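Alpha-2,3-sialyltransferase (Campylobacter jejuni, PDB 2P2V) probably transfers sialic acid from CMP-sialic acid to galactose-ended acceptors in alpha-2,3 linkage, through the catalytic domain that forms this chain. Local coordinates at residues Ile91-Phe103 / Ala120-Tyr134. Numbering follows the deposited sequence.
Sequences IKNIFCSTFNLPF and AKLGYEVIENLKEFY. With EDO (1,2-ethanediol), chain J; EDO (1,2-ethanediol), chain L.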
# COMPACT_ATOMS: atom_id res chain seq x y z
N ILE A 91 6.82 25.64 19.62
CA ILE A 91 6.76 25.21 18.21
C ILE A 91 5.56 24.33 18.09
O ILE A 91 5.50 23.24 18.74
CB ILE A 91 8.03 24.46 17.82
CG1 ILE A 91 9.23 25.40 17.93
CG2 ILE A 91 7.89 23.88 16.37
CD1 ILE A 91 10.62 24.73 17.79
N LYS A 92 4.56 24.77 17.32
CA LYS A 92 3.33 24.02 17.19
C LYS A 92 3.32 22.90 16.18
O LYS A 92 2.53 21.97 16.31
CB LYS A 92 2.11 24.94 17.00
CG LYS A 92 1.86 25.79 18.26
CD LYS A 92 0.95 26.97 17.91
CE LYS A 92 0.34 27.57 19.16
NZ LYS A 92 -0.53 26.56 19.82
N ASN A 93 4.20 22.96 15.18
CA ASN A 93 4.17 21.96 14.12
C ASN A 93 5.58 21.84 13.59
O ASN A 93 6.28 22.80 13.50
CB ASN A 93 3.35 22.44 12.91
CG ASN A 93 1.85 22.50 13.19
OD1 ASN A 93 1.17 21.52 12.99
ND2 ASN A 93 1.33 23.66 13.62
N ILE A 94 5.92 20.66 13.10
CA ILE A 94 7.27 20.49 12.53
C ILE A 94 7.15 19.83 11.17
O ILE A 94 6.64 18.71 11.10
CB ILE A 94 8.19 19.57 13.42
CG1 ILE A 94 8.40 20.19 14.80
CG2 ILE A 94 9.53 19.40 12.68
CD1 ILE A 94 9.14 19.24 15.83
N PHE A 95 7.55 20.51 10.10
CA PHE A 95 7.48 19.93 8.75
C PHE A 95 8.87 19.54 8.23
O PHE A 95 9.84 20.24 8.51
CB PHE A 95 7.01 20.93 7.72
CG PHE A 95 5.53 21.27 7.85
CD1 PHE A 95 5.15 22.22 8.75
CD2 PHE A 95 4.58 20.64 7.06
CE1 PHE A 95 3.76 22.56 8.90
CE2 PHE A 95 3.21 20.96 7.19
CZ PHE A 95 2.84 21.94 8.11
N CYS A 96 8.89 18.51 7.40
CA CYS A 96 10.04 18.20 6.56
C CYS A 96 9.74 18.71 5.16
O CYS A 96 8.73 18.30 4.55
CB CYS A 96 10.26 16.69 6.57
SG CYS A 96 11.80 16.33 5.71
N SER A 97 10.50 19.69 4.70
CA SER A 97 10.34 20.31 3.38
C SER A 97 10.70 19.33 2.24
O SER A 97 11.89 19.10 1.91
CB SER A 97 11.20 21.55 3.30
OG SER A 97 11.00 22.42 4.40
N THR A 98 9.66 18.73 1.66
CA THR A 98 9.81 17.60 0.77
C THR A 98 9.06 17.81 -0.54
O THR A 98 8.07 18.53 -0.57
CB THR A 98 9.26 16.29 1.46
OG1 THR A 98 8.03 16.57 2.18
CG2 THR A 98 10.33 15.69 2.46
N PHE A 99 9.47 17.11 -1.58
CA PHE A 99 8.82 17.21 -2.89
C PHE A 99 8.25 15.88 -3.35
O PHE A 99 7.57 15.87 -4.36
CB PHE A 99 9.83 17.73 -3.95
CG PHE A 99 10.34 19.12 -3.66
CD1 PHE A 99 11.59 19.30 -3.06
CD2 PHE A 99 9.51 20.25 -3.86
CE1 PHE A 99 12.06 20.57 -2.72
CE2 PHE A 99 9.98 21.54 -3.55
CZ PHE A 99 11.28 21.69 -2.97
N ASN A 100 8.61 14.74 -2.71
CA ASN A 100 8.27 13.40 -3.15
C ASN A 100 8.81 13.14 -4.58
O ASN A 100 8.08 12.86 -5.55
CB ASN A 100 6.73 13.16 -3.11
CG ASN A 100 6.34 11.72 -3.28
OD1 ASN A 100 7.16 10.81 -3.13
ND2 ASN A 100 5.01 11.47 -3.59
N LEU A 101 10.15 13.27 -4.71
CA LEU A 101 10.85 12.94 -5.91
C LEU A 101 12.02 12.06 -5.46
O LEU A 101 12.69 12.40 -4.50
CB LEU A 101 11.41 14.20 -6.57
CG LEU A 101 10.33 15.09 -7.21
CD1 LEU A 101 10.86 16.39 -7.66
CD2 LEU A 101 9.83 14.30 -8.38
N PRO A 102 12.17 10.91 -6.09
CA PRO A 102 13.08 9.87 -5.54
C PRO A 102 14.58 10.16 -5.69
O PRO A 102 15.40 9.42 -5.11
CB PRO A 102 12.73 8.64 -6.33
CG PRO A 102 12.21 9.19 -7.70
CD PRO A 102 11.42 10.42 -7.26
N PHE A 103 14.91 11.18 -6.46
CA PHE A 103 16.28 11.68 -6.54
C PHE A 103 16.54 12.79 -5.53
O PHE A 103 17.66 13.36 -5.47
CB PHE A 103 16.65 12.08 -7.99
CG PHE A 103 15.77 13.17 -8.56
CD1 PHE A 103 14.58 12.83 -9.21
CD2 PHE A 103 16.11 14.52 -8.41
CE1 PHE A 103 13.72 13.84 -9.74
CE2 PHE A 103 15.24 15.56 -8.90
CZ PHE A 103 14.03 15.21 -9.57
N ALA A 120 5.78 14.67 13.34
CA ALA A 120 6.15 15.60 12.27
C ALA A 120 5.20 15.46 11.07
O ALA A 120 4.31 14.59 11.07
CB ALA A 120 7.62 15.43 11.84
N LYS A 121 5.39 16.29 10.06
CA LYS A 121 4.55 16.24 8.84
C LYS A 121 5.36 16.34 7.58
O LYS A 121 6.17 17.23 7.47
CB LYS A 121 3.63 17.46 8.88
CG LYS A 121 2.68 17.61 7.66
CD LYS A 121 1.61 16.49 7.62
CE LYS A 121 0.89 16.54 6.30
NZ LYS A 121 -0.37 15.70 6.39
N LEU A 122 5.12 15.48 6.59
CA LEU A 122 5.80 15.68 5.33
C LEU A 122 5.15 16.81 4.58
O LEU A 122 3.94 16.72 4.27
CB LEU A 122 5.70 14.40 4.49
CG LEU A 122 6.52 13.25 5.11
CD1 LEU A 122 6.05 11.96 4.44
CD2 LEU A 122 8.06 13.58 4.86
N GLY A 123 5.95 17.81 4.23
CA GLY A 123 5.45 18.98 3.48
C GLY A 123 4.84 18.65 2.15
O GLY A 123 3.91 19.33 1.71
N TYR A 124 5.34 17.63 1.43
CA TYR A 124 4.77 17.39 0.12
C TYR A 124 3.27 17.03 0.19
O TYR A 124 2.56 17.26 -0.79
CB TYR A 124 5.48 16.26 -0.65
CG TYR A 124 5.10 14.87 -0.32
CD1 TYR A 124 3.96 14.29 -0.88
CD2 TYR A 124 5.94 14.04 0.48
CE1 TYR A 124 3.63 12.95 -0.61
CE2 TYR A 124 5.61 12.75 0.75
CZ TYR A 124 4.47 12.20 0.19
OH TYR A 124 4.15 10.88 0.44
N GLU A 125 2.83 16.45 1.29
CA GLU A 125 1.45 16.00 1.45
C GLU A 125 0.52 17.23 1.46
O GLU A 125 -0.72 17.09 1.23
CB GLU A 125 1.28 15.19 2.73
CG GLU A 125 1.95 13.80 2.58
CD GLU A 125 1.86 12.90 3.80
OE1 GLU A 125 1.74 13.37 4.92
OE2 GLU A 125 1.92 11.67 3.60
N VAL A 126 1.10 18.38 1.73
CA VAL A 126 0.33 19.67 1.84
C VAL A 126 0.46 20.39 0.53
O VAL A 126 -0.53 20.74 -0.08
CB VAL A 126 0.80 20.55 3.05
CG1 VAL A 126 0.22 22.03 2.98
CG2 VAL A 126 0.49 19.91 4.37
N ILE A 127 1.68 20.55 -0.01
CA ILE A 127 1.78 21.31 -1.25
C ILE A 127 1.27 20.55 -2.49
O ILE A 127 1.05 21.17 -3.52
CB ILE A 127 3.21 21.87 -1.55
CG1 ILE A 127 4.19 20.71 -1.55
CG2 ILE A 127 3.56 22.89 -0.47
CD1 ILE A 127 5.46 21.06 -2.31
N GLU A 128 1.06 19.25 -2.40
CA GLU A 128 0.62 18.52 -3.58
C GLU A 128 -0.82 18.97 -3.96
O GLU A 128 -1.28 18.72 -5.06
CB GLU A 128 0.66 17.00 -3.39
CG GLU A 128 -0.21 16.45 -2.27
CD GLU A 128 -0.05 14.95 -2.05
OE1 GLU A 128 0.82 14.29 -2.69
OE2 GLU A 128 -0.78 14.42 -1.18
N ASN A 129 -1.47 19.58 -2.99
CA ASN A 129 -2.84 20.05 -3.19
C ASN A 129 -2.92 21.31 -4.02
O ASN A 129 -4.04 21.69 -4.52
CB ASN A 129 -3.52 20.25 -1.86
CG ASN A 129 -3.70 18.94 -1.11
OD1 ASN A 129 -4.17 17.94 -1.68
ND2 ASN A 129 -3.25 18.91 0.14
N LEU A 130 -1.79 22.00 -4.17
CA LEU A 130 -1.67 23.15 -5.07
C LEU A 130 -1.35 22.60 -6.47
O LEU A 130 -0.21 22.64 -6.95
CB LEU A 130 -0.66 24.19 -4.57
CG LEU A 130 -0.77 24.73 -3.15
CD1 LEU A 130 0.38 25.65 -2.86
CD2 LEU A 130 -2.09 25.52 -3.06
N LYS A 131 -2.37 22.05 -7.14
CA LYS A 131 -2.11 21.20 -8.29
C LYS A 131 -1.29 21.84 -9.35
O LYS A 131 -0.28 21.26 -9.81
CB LYS A 131 -3.40 20.58 -8.84
CG LYS A 131 -4.11 19.72 -7.79
CD LYS A 131 -5.21 18.88 -8.44
CE LYS A 131 -5.84 17.90 -7.45
NZ LYS A 131 -4.82 17.15 -6.65
N GLU A 132 -1.68 23.06 -9.75
CA GLU A 132 -0.98 23.72 -10.81
C GLU A 132 0.47 24.07 -10.40
O GLU A 132 1.42 23.85 -11.19
CB GLU A 132 -1.78 24.96 -11.25
CG GLU A 132 -1.00 25.80 -12.25
CD GLU A 132 -1.82 26.90 -12.93
OE1 GLU A 132 -3.01 27.07 -12.55
OE2 GLU A 132 -1.23 27.57 -13.82
N PHE A 133 0.65 24.56 -9.18
CA PHE A 133 1.97 25.04 -8.70
C PHE A 133 2.88 23.81 -8.53
O PHE A 133 4.07 23.81 -8.97
CB PHE A 133 1.84 25.77 -7.37
CG PHE A 133 3.16 26.27 -6.86
CD1 PHE A 133 3.76 27.39 -7.40
CD2 PHE A 133 3.83 25.55 -5.83
CE1 PHE A 133 5.00 27.86 -6.94
CE2 PHE A 133 5.13 26.00 -5.36
CZ PHE A 133 5.70 27.13 -5.90
N TYR A 134 2.30 22.76 -8.01
CA TYR A 134 3.06 21.49 -7.77
C TYR A 134 3.56 20.89 -9.07
O TYR A 134 4.71 20.45 -9.17
CB TYR A 134 2.16 20.50 -7.08
CG TYR A 134 2.86 19.27 -6.47
CD1 TYR A 134 2.48 17.99 -6.82
CD2 TYR A 134 3.76 19.46 -5.41
CE1 TYR A 134 3.02 16.86 -6.14
CE2 TYR A 134 4.35 18.33 -4.74
CZ TYR A 134 3.96 17.06 -5.11
OH TYR A 134 4.53 15.97 -4.45
C1 EDO J . -6.30 29.76 -11.82
O1 EDO J . -6.39 30.59 -10.66
C2 EDO J . -5.02 30.14 -12.54
O2 EDO J . -4.58 29.02 -13.31
C1 EDO L . 0.13 11.75 10.34
O1 EDO L . 0.75 10.46 10.18
C2 EDO L . -0.51 12.20 9.03
O2 EDO L . -0.49 13.64 8.93
O HOH W 1 2.97 13.85 -4.14
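F95 and C96 pair in parallel with K121 and L122 through three backbone hydrogen bonds: K121 N to I94 O, C96 N to K121 O and G123 N to C96 O. This is the edge pairing of a beta-alpha-beta unit, with helix 107-116 as the crossover, in the parallel, Rossmann-like sheet of the sialyltransferase. Strand 121-122 is the outermost strand on this side of the sheet within the chain.

F95 and K121 run alongside each other on one face of the sheet. F95 CE2 rests 3.4 Å from K121 CG, and V126 CG2 meets the ring edge at 4.1 Å from CE2. The bend of K121 at chi2 (68°) carries NZ off to a salt bridge with E125, whose hydrogen bond is weak. C96 and L122 lie on the other face, where both touch F113 of helix 107-116.

Just beyond the strands, T98 joins the two segments. T98 OG1 lies 3.0 Å from C96 O, to which it donates, and 3.0 Å from Y124 N, from which it accepts. C96 O is therefore gripped twice, by G123 N and T98 OG1 from opposite faces of its plane. T98 O in turn accepts from Y153 OH.

N100 makes a CH-pi contact with Y124: its CB sits over the ring centre, 3.6 Å from the centroid. The N100 amide is stacked over the same ring, the planes 28° apart. E125 CG lies on the opposite face, offset toward the rim. One water accepts from N100 ND2, lies 2.7 Å from Y134 OH and donates to E128 OE1 at 2.6 Å.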